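Local coordinates for protein cleavage and polyadenylation specificity factor 100 KD subunit (Methanosarcina mazei, PDB 2XR1) that probably terminates archaeal transcription genome-wide as a dimeric, zinc-dependent RNA endonuclease and 5'-3' exonuclease that cleaves nascent transcripts at the RNA polymerase exit channel, at residues V30-G34 with P35-L39; D490-E493 with A494-I498. All coordinates share one frame; numbering follows the deposited sequence.

Contact 1. Residues V30-G34 with P35-L39; sequences VEFEG and PQLVL
Val30-Glu33 and Gln36-Leu39 pair antiparallel as a tight beta hairpin, their short axes running at 148° to one another and joined by a type II' turn from Glu33 to Gln36. Glu31 and Val38 form a hydrogen-bonded pair: Glu31 N donates to Val38 O over 3.0 Å, in the carbonyl plane, and Val38 N returns a bond to Glu31 O at 2.7 Å. Glu33 and Gln36 repeat the exchange beside the turn, with Glu33 N reaching Gln36 O at 2.8 Å nearly end-on to the carbonyl, whereas Gln36 N lies well above the plane of the Glu33 carbonyl that it bonds. Gly34 has the positive phi (56°) that this turn requires at its first corner, and Pro35 takes the second.

The side chains sort by face. Val30, Phe32, Leu37 and Leu39 share the apolar one, where Val30 straddles two leucines: CG1, anti to the backbone N (chi1 152°), meets Leu37 CD1 at 3.6 Å, while CG2 turns to Leu39 CD2. The same Leu37 CD1 also lies obliquely against the Phe32 ring, 3.9 Å from Phe32 CD1. On the reverse face, the extended Glu33 chain passes Val38, and its carboxylate forms a salt bridge with Arg68.

In this type II KH fold, strand 36-41 is the middle strand, flanked by 30-33 and, on its other side, the parallel strand 65-69. Helices 7-18 and 52-61 pack on the apolar face, and the Phe32 ring stacks with that of His174.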
ATOM      1  N   VAL B  30      30.076  23.384  12.367  1.00 46.65           N
ATOM      2  CA  VAL B  30      29.779  22.052  11.896  1.00 44.21           C
ATOM      3  C   VAL B  30      28.246  21.967  11.661  1.00 45.51           C
ATOM      4  O   VAL B  30      27.448  22.294  12.543  1.00 49.19           O
ATOM      5  CB  VAL B  30      30.343  21.032  12.911  1.00 45.16           C
ATOM      6  CG1 VAL B  30      29.578  19.763  12.925  1.00 45.86           C
ATOM      7  CG2 VAL B  30      31.785  20.759  12.605  1.00 43.05           C
ATOM      8  N   GLU B  31      27.860  21.590  10.442  1.00 43.49           N
ATOM      9  CA  GLU B  31      26.467  21.501   9.995  1.00 44.31           C
ATOM     10  C   GLU B  31      26.254  20.282   9.124  1.00 41.82           C
ATOM     11  O   GLU B  31      27.078  19.944   8.337  1.00 40.54           O
ATOM     12  CB  GLU B  31      26.118  22.689   9.098  1.00 46.23           C
ATOM     13  CG  GLU B  31      25.782  23.986   9.831  1.00 52.45           C
ATOM     14  CD  GLU B  31      24.405  23.955  10.553  1.00 58.88           C
ATOM     15  OE1 GLU B  31      23.536  23.111  10.217  1.00 60.06           O
ATOM     16  OE2 GLU B  31      24.204  24.777  11.467  1.00 65.58           O
ATOM     17  N   PHE B  32      25.114  19.648   9.264  1.00 42.76           N
ATOM     18  CA  PHE B  32      24.639  18.659   8.332  1.00 42.15           C
ATOM     19  C   PHE B  32      24.003  19.390   7.157  1.00 42.80           C
ATOM     20  O   PHE B  32      23.017  20.077   7.344  1.00 43.87           O
ATOM     21  CB  PHE B  32      23.564  17.810   8.978  1.00 43.78           C
ATOM     22  CG  PHE B  32      24.046  16.951  10.111  1.00 45.59           C
ATOM     23  CD1 PHE B  32      25.061  15.998   9.922  1.00 46.44           C
ATOM     24  CD2 PHE B  32      23.436  17.037  11.356  1.00 48.42           C
ATOM     25  CE1 PHE B  32      25.476  15.187  10.966  1.00 48.66           C
ATOM     26  CE2 PHE B  32      23.846  16.237  12.392  1.00 52.19           C
ATOM     27  CZ  PHE B  32      24.872  15.305  12.197  1.00 52.13           C
ATOM     28  N   GLU B  33      24.578  19.276   5.956  1.00 43.00           N
ATOM     29  CA  GLU B  33      23.975  19.898   4.775  1.00 45.46           C
ATOM     30  C   GLU B  33      23.677  18.824   3.765  1.00 46.43           C
ATOM     31  O   GLU B  33      24.576  18.251   3.159  1.00 46.89           O
ATOM     32  CB  GLU B  33      24.856  20.995   4.189  1.00 46.84           C
ATOM     33  CG  GLU B  33      25.081  22.141   5.163  1.00 48.97           C
ATOM     34  CD  GLU B  33      25.999  23.258   4.637  1.00 54.02           C
ATOM     35  OE1 GLU B  33      26.420  23.199   3.447  1.00 57.19           O
ATOM     36  OE2 GLU B  33      26.297  24.197   5.433  1.00 54.33           O
ATOM     37  N   GLY B  34      22.397  18.524   3.614  1.00 47.53           N
ATOM     38  CA  GLY B  34      21.990  17.354   2.870  1.00 49.63           C
ATOM     39  C   GLY B  34      22.662  16.130   3.473  1.00 48.60           C
ATOM     40  O   GLY B  34      22.829  16.034   4.703  1.00 44.97           O
ATOM     41  N   PRO B  35      23.094  15.199   2.604  1.00 52.36           N
ATOM     42  CA  PRO B  35      23.725  13.981   3.062  1.00 53.55           C
ATOM     43  C   PRO B  35      25.003  14.188   3.875  1.00 51.87           C
ATOM     44  O   PRO B  35      25.333  13.314   4.640  1.00 52.93           O
ATOM     45  CB  PRO B  35      24.030  13.260   1.770  1.00 58.69           C
ATOM     46  CG  PRO B  35      23.047  13.756   0.854  1.00 60.81           C
ATOM     47  CD  PRO B  35      22.950  15.190   1.146  1.00 56.94           C
ATOM     48  N   GLN B  36      25.678  15.336   3.739  1.00 50.60           N
ATOM     49  CA  GLN B  36      27.032  15.527   4.262  1.00 49.78           C
ATOM     50  C   GLN B  36      27.112  16.203   5.624  1.00 46.08           C
ATOM     51  O   GLN B  36      26.306  17.057   5.966  1.00 44.68           O
ATOM     52  CB  GLN B  36      27.849  16.413   3.305  1.00 51.49           C
ATOM     53  CG  GLN B  36      28.018  15.896   1.916  1.00 58.92           C
ATOM     54  CD  GLN B  36      28.964  16.743   1.112  1.00 63.16           C
ATOM     55  OE1 GLN B  36      30.021  16.285   0.705  1.00 69.70           O
ATOM     56  NE2 GLN B  36      28.590  17.987   0.881  1.00 62.80           N
ATOM     57  N   LEU B  37      28.149  15.863   6.370  1.00 46.09           N
ATOM     58  CA  LEU B  37      28.571  16.657   7.512  1.00 43.65           C
ATOM     59  C   LEU B  37      29.546  17.636   6.949  1.00 42.53           C
ATOM     60  O   LEU B  37      30.458  17.230   6.238  1.00 43.60           O
ATOM     61  CB  LEU B  37      29.274  15.781   8.522  1.00 44.94           C
ATOM     62  CG  LEU B  37      29.788  16.521   9.749  1.00 45.34           C
ATOM     63  CD1 LEU B  37      28.696  17.376  10.372  1.00 44.60           C
ATOM     64  CD2 LEU B  37      30.369  15.501  10.754  1.00 48.68           C
ATOM     65  N   VAL B  38      29.356  18.919   7.226  1.00 41.28           N
ATOM     66  CA  VAL B  38      30.182  19.950   6.632  1.00 41.76           C
ATOM     67  C   VAL B  38      30.887  20.746   7.705  1.00 40.92           C
ATOM     68  O   VAL B  38      30.232  21.255   8.595  1.00 41.13           O
ATOM     69  CB  VAL B  38      29.354  20.889   5.795  1.00 43.40           C
ATOM     70  CG1 VAL B  38      30.144  22.127   5.462  1.00 45.51           C
ATOM     71  CG2 VAL B  38      28.951  20.195   4.519  1.00 45.63           C
ATOM     72  N   LEU B  39      32.218  20.850   7.604  1.00 41.40           N
ATOM     73  CA  LEU B  39      33.056  21.688   8.485  1.00 40.81           C
ATOM     74  C   LEU B  39      33.330  23.021   7.818  1.00 41.82           C
ATOM     75  O   LEU B  39      33.912  23.066   6.749  1.00 42.51           O
ATOM     76  CB  LEU B  39      34.427  21.034   8.769  1.00 40.69           C
ATOM     77  CG  LEU B  39      34.436  19.545   9.071  1.00 42.46           C
ATOM     78  CD1 LEU B  39      35.841  19.103   9.457  1.00 43.52           C
ATOM     79  CD2 LEU B  39      33.437  19.266  10.152  1.00 43.19           C
TER

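Contact 2. Residues D490-E493 with A494-I498; sequences DSHE and ARQKI
Ser491 and Ala494 meet where helix 492-500 begins, the serine at the N-cap position. Its chi1 of 164° sets OG anti to the backbone N and beside the carbonyl carbon, where it faces Ala494 N. Ser491 OG accepts from Ala494 N over 2.9 Å and so satisfies an amide of the first turn that has no preceding helical carbonyl to pair with. Ser491 CB and Ala494 CB lie 3.7 Å apart beside this bond. The regular helical pattern takes over one residue later: Arg495 N makes a weak bond to Ser491 O, and Gln496 N bonds His492 O at 3.3 Å.

The arrangement is a serine N-cap in a beta-alpha unit of the beta-CASP domain, set just after edge strand 486-489 of its parallel sheet. Arg495 folds back toward the start of the helix through a bend at chi3 (-51°), which brings Ser491 O over one face of its guanidinium, offset toward the rim, and NH1 within 3.6 Å of His492 CA. NH1 also sits at the edge of the imidazole. The arginine NE forms a salt bridge with Asp448, while Asp490 OD1 accepts from Met450 N.

One helical turn apart, His492 and Gln496 cross with ring and amide planes 28° from each other. The bent glutamine sets Gln496 CG 3.8 Å from His492 NE2, a van der Waals contact on the exposed side. On the inward side, Arg495 and Ile498 pack against Tyr522 of helix 518-526.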
ATOM      1  N   ASP B 490      17.018  24.531 -34.377  1.00 66.23           N
ATOM      2  CA  ASP B 490      15.924  24.619 -33.392  1.00 67.29           C
ATOM      3  C   ASP B 490      15.060  25.868 -33.662  1.00 72.01           C
ATOM      4  O   ASP B 490      13.869  25.897 -33.303  1.00 73.29           O
ATOM      5  CB  ASP B 490      16.454  24.520 -31.944  1.00 65.96           C
ATOM      6  CG  ASP B 490      17.025  23.108 -31.599  1.00 63.33           C
ATOM      7  OD1 ASP B 490      16.249  22.116 -31.505  1.00 60.26           O
ATOM      8  OD2 ASP B 490      18.270  23.001 -31.417  1.00 64.65           O
ATOM      9  N   SER B 491      15.640  26.879 -34.319  1.00 74.71           N
ATOM     10  CA  SER B 491      14.830  27.808 -35.097  1.00 78.90           C
ATOM     11  C   SER B 491      13.781  27.035 -35.916  1.00 78.44           C
ATOM     12  O   SER B 491      14.092  26.031 -36.558  1.00 75.77           O
ATOM     13  CB  SER B 491      15.691  28.596 -36.071  1.00 81.37           C
ATOM     14  OG  SER B 491      14.878  29.219 -37.054  1.00 85.57           O
ATOM     15  N   HIS B 492      12.540  27.505 -35.869  1.00 81.12           N
ATOM     16  CA  HIS B 492      11.502  27.070 -36.806  1.00 81.97           C
ATOM     17  C   HIS B 492      11.790  27.600 -38.227  1.00 84.53           C
ATOM     18  O   HIS B 492      11.519  26.925 -39.223  1.00 83.98           O
ATOM     19  CB  HIS B 492      10.122  27.547 -36.326  1.00 85.50           C
ATOM     20  CG  HIS B 492       9.113  27.675 -37.426  1.00 89.47           C
ATOM     21  ND1 HIS B 492       8.836  28.875 -38.045  1.00 94.45           N
ATOM     22  CD2 HIS B 492       8.333  26.746 -38.036  1.00 89.09           C
ATOM     23  CE1 HIS B 492       7.914  28.685 -38.975  1.00 97.24           C
ATOM     24  NE2 HIS B 492       7.593  27.403 -38.990  1.00 93.71           N
ATOM     25  N   GLU B 493      12.334  28.808 -38.318  1.00 87.36           N
ATOM     26  CA  GLU B 493      12.723  29.358 -39.618  1.00 90.31           C
ATOM     27  C   GLU B 493      13.744  28.451 -40.340  1.00 86.69           C
ATOM     28  O   GLU B 493      13.687  28.285 -41.552  1.00 88.36           O
ATOM     29  CB  GLU B 493      13.304  30.768 -39.474  1.00 94.15           C
ATOM     30  CG  GLU B 493      12.432  31.798 -38.706  1.00 98.39           C
ATOM     31  CD  GLU B 493      11.355  32.463 -39.559  1.00104.02           C
ATOM     32  OE1 GLU B 493      10.352  31.789 -39.898  1.00103.36           O
ATOM     33  OE2 GLU B 493      11.511  33.674 -39.878  1.00109.45           O
ATOM     34  N   ALA B 494      14.673  27.875 -39.590  1.00 82.37           N
ATOM     35  CA  ALA B 494      15.690  26.974 -40.147  1.00 79.16           C
ATOM     36  C   ALA B 494      15.087  25.638 -40.611  1.00 76.39           C
ATOM     37  O   ALA B 494      15.493  25.091 -41.638  1.00 76.05           O
ATOM     38  CB  ALA B 494      16.798  26.712 -39.102  1.00 75.73           C
ATOM     39  N   ARG B 495      14.145  25.118 -39.824  1.00 74.32           N
ATOM     40  CA  ARG B 495      13.391  23.907 -40.169  1.00 72.25           C
ATOM     41  C   ARG B 495      12.772  23.980 -41.567  1.00 75.29           C
ATOM     42  O   ARG B 495      12.899  23.048 -42.363  1.00 73.83           O
ATOM     43  CB  ARG B 495      12.281  23.671 -39.138  1.00 71.55           C
ATOM     44  CG  ARG B 495      11.609  22.326 -39.254  1.00 69.33           C
ATOM     45  CD  ARG B 495      10.841  21.944 -37.991  1.00 67.85           C
ATOM     46  NE  ARG B 495      11.654  22.064 -36.786  1.00 65.79           N
ATOM     47  CZ  ARG B 495      11.453  22.925 -35.790  1.00 67.55           C
ATOM     48  NH1 ARG B 495      10.443  23.776 -35.810  1.00 70.08           N
ATOM     49  NH2 ARG B 495      12.276  22.916 -34.741  1.00 67.16           N
ATOM     50  N   GLN B 496      12.112  25.095 -41.861  1.00 79.56           N
ATOM     51  CA  GLN B 496      11.428  25.249 -43.140  1.00 83.46           C
ATOM     52  C   GLN B 496      12.381  25.190 -44.330  1.00 84.07           C
ATOM     53  O   GLN B 496      11.999  24.706 -45.388  1.00 85.61           O
ATOM     54  CB  GLN B 496      10.622  26.544 -43.177  1.00 88.72           C
ATOM     55  CG  GLN B 496       9.455  26.569 -42.188  1.00 89.28           C
ATOM     56  CD  GLN B 496       8.327  25.599 -42.550  1.00 88.72           C
ATOM     57  OE1 GLN B 496       7.699  25.728 -43.601  1.00 92.06           O
ATOM     58  NE2 GLN B 496       8.045  24.655 -41.664  1.00 83.43           N
ATOM     59  N   LYS B 497      13.617  25.649 -44.149  1.00 83.16           N
ATOM     60  CA  LYS B 497      14.612  25.633 -45.228  1.00 84.06           C
ATOM     61  C   LYS B 497      15.032  24.227 -45.617  1.00 79.86           C
ATOM     62  O   LYS B 497      15.351  23.989 -46.792  1.00 81.53           O
ATOM     63  CB  LYS B 497      15.864  26.450 -44.860  1.00 84.69           C
ATOM     64  CG  LYS B 497      16.988  26.404 -45.924  1.00 87.11           C
ATOM     65  CD  LYS B 497      18.119  27.389 -45.641  1.00 89.59           C
ATOM     66  CE  LYS B 497      19.273  27.233 -46.645  1.00 91.36           C
ATOM     67  NZ  LYS B 497      18.844  27.254 -48.078  1.00 94.49           N
ATOM     68  N   ILE B 498      15.052  23.314 -44.643  1.00 74.39           N
ATOM     69  CA  ILE B 498      15.300  21.901 -44.930  1.00 70.77           C
ATOM     70  C   ILE B 498      14.117  21.359 -45.698  1.00 72.25           C
ATOM     71  O   ILE B 498      14.292  20.627 -46.672  1.00 72.29           O
ATOM     72  CB  ILE B 498      15.493  21.036 -43.643  1.00 65.92           C
ATOM     73  CG1 ILE B 498      16.781  21.410 -42.938  1.00 64.60           C
ATOM     74  CG2 ILE B 498      15.540  19.525 -43.967  1.00 61.67           C
ATOM     75  CD1 ILE B 498      16.749  21.091 -41.478  1.00 63.42           C
TER

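From the N terminus the chain first meets contact 1, which closes the hairpin of the first KH domain and joins the outer and middle strands of its sheet. The second KH domain and the N-terminal part of the metallo-beta-lactamase domain come next. Far along the sequence, within the inserted beta-CASP domain, contact 2 starts a helix directly after an edge strand; the C-terminal metallo-beta-lactamase part, which completes the two-zinc site, follows it. Contacts 1 and 2 lie in series, neither nested nor crossed, on opposite sides of the chain's centre, with their centres about 49 Å apart. One principle serves both: short-range bonds define a turn or helix start, and neighbouring helices or strands pack against it.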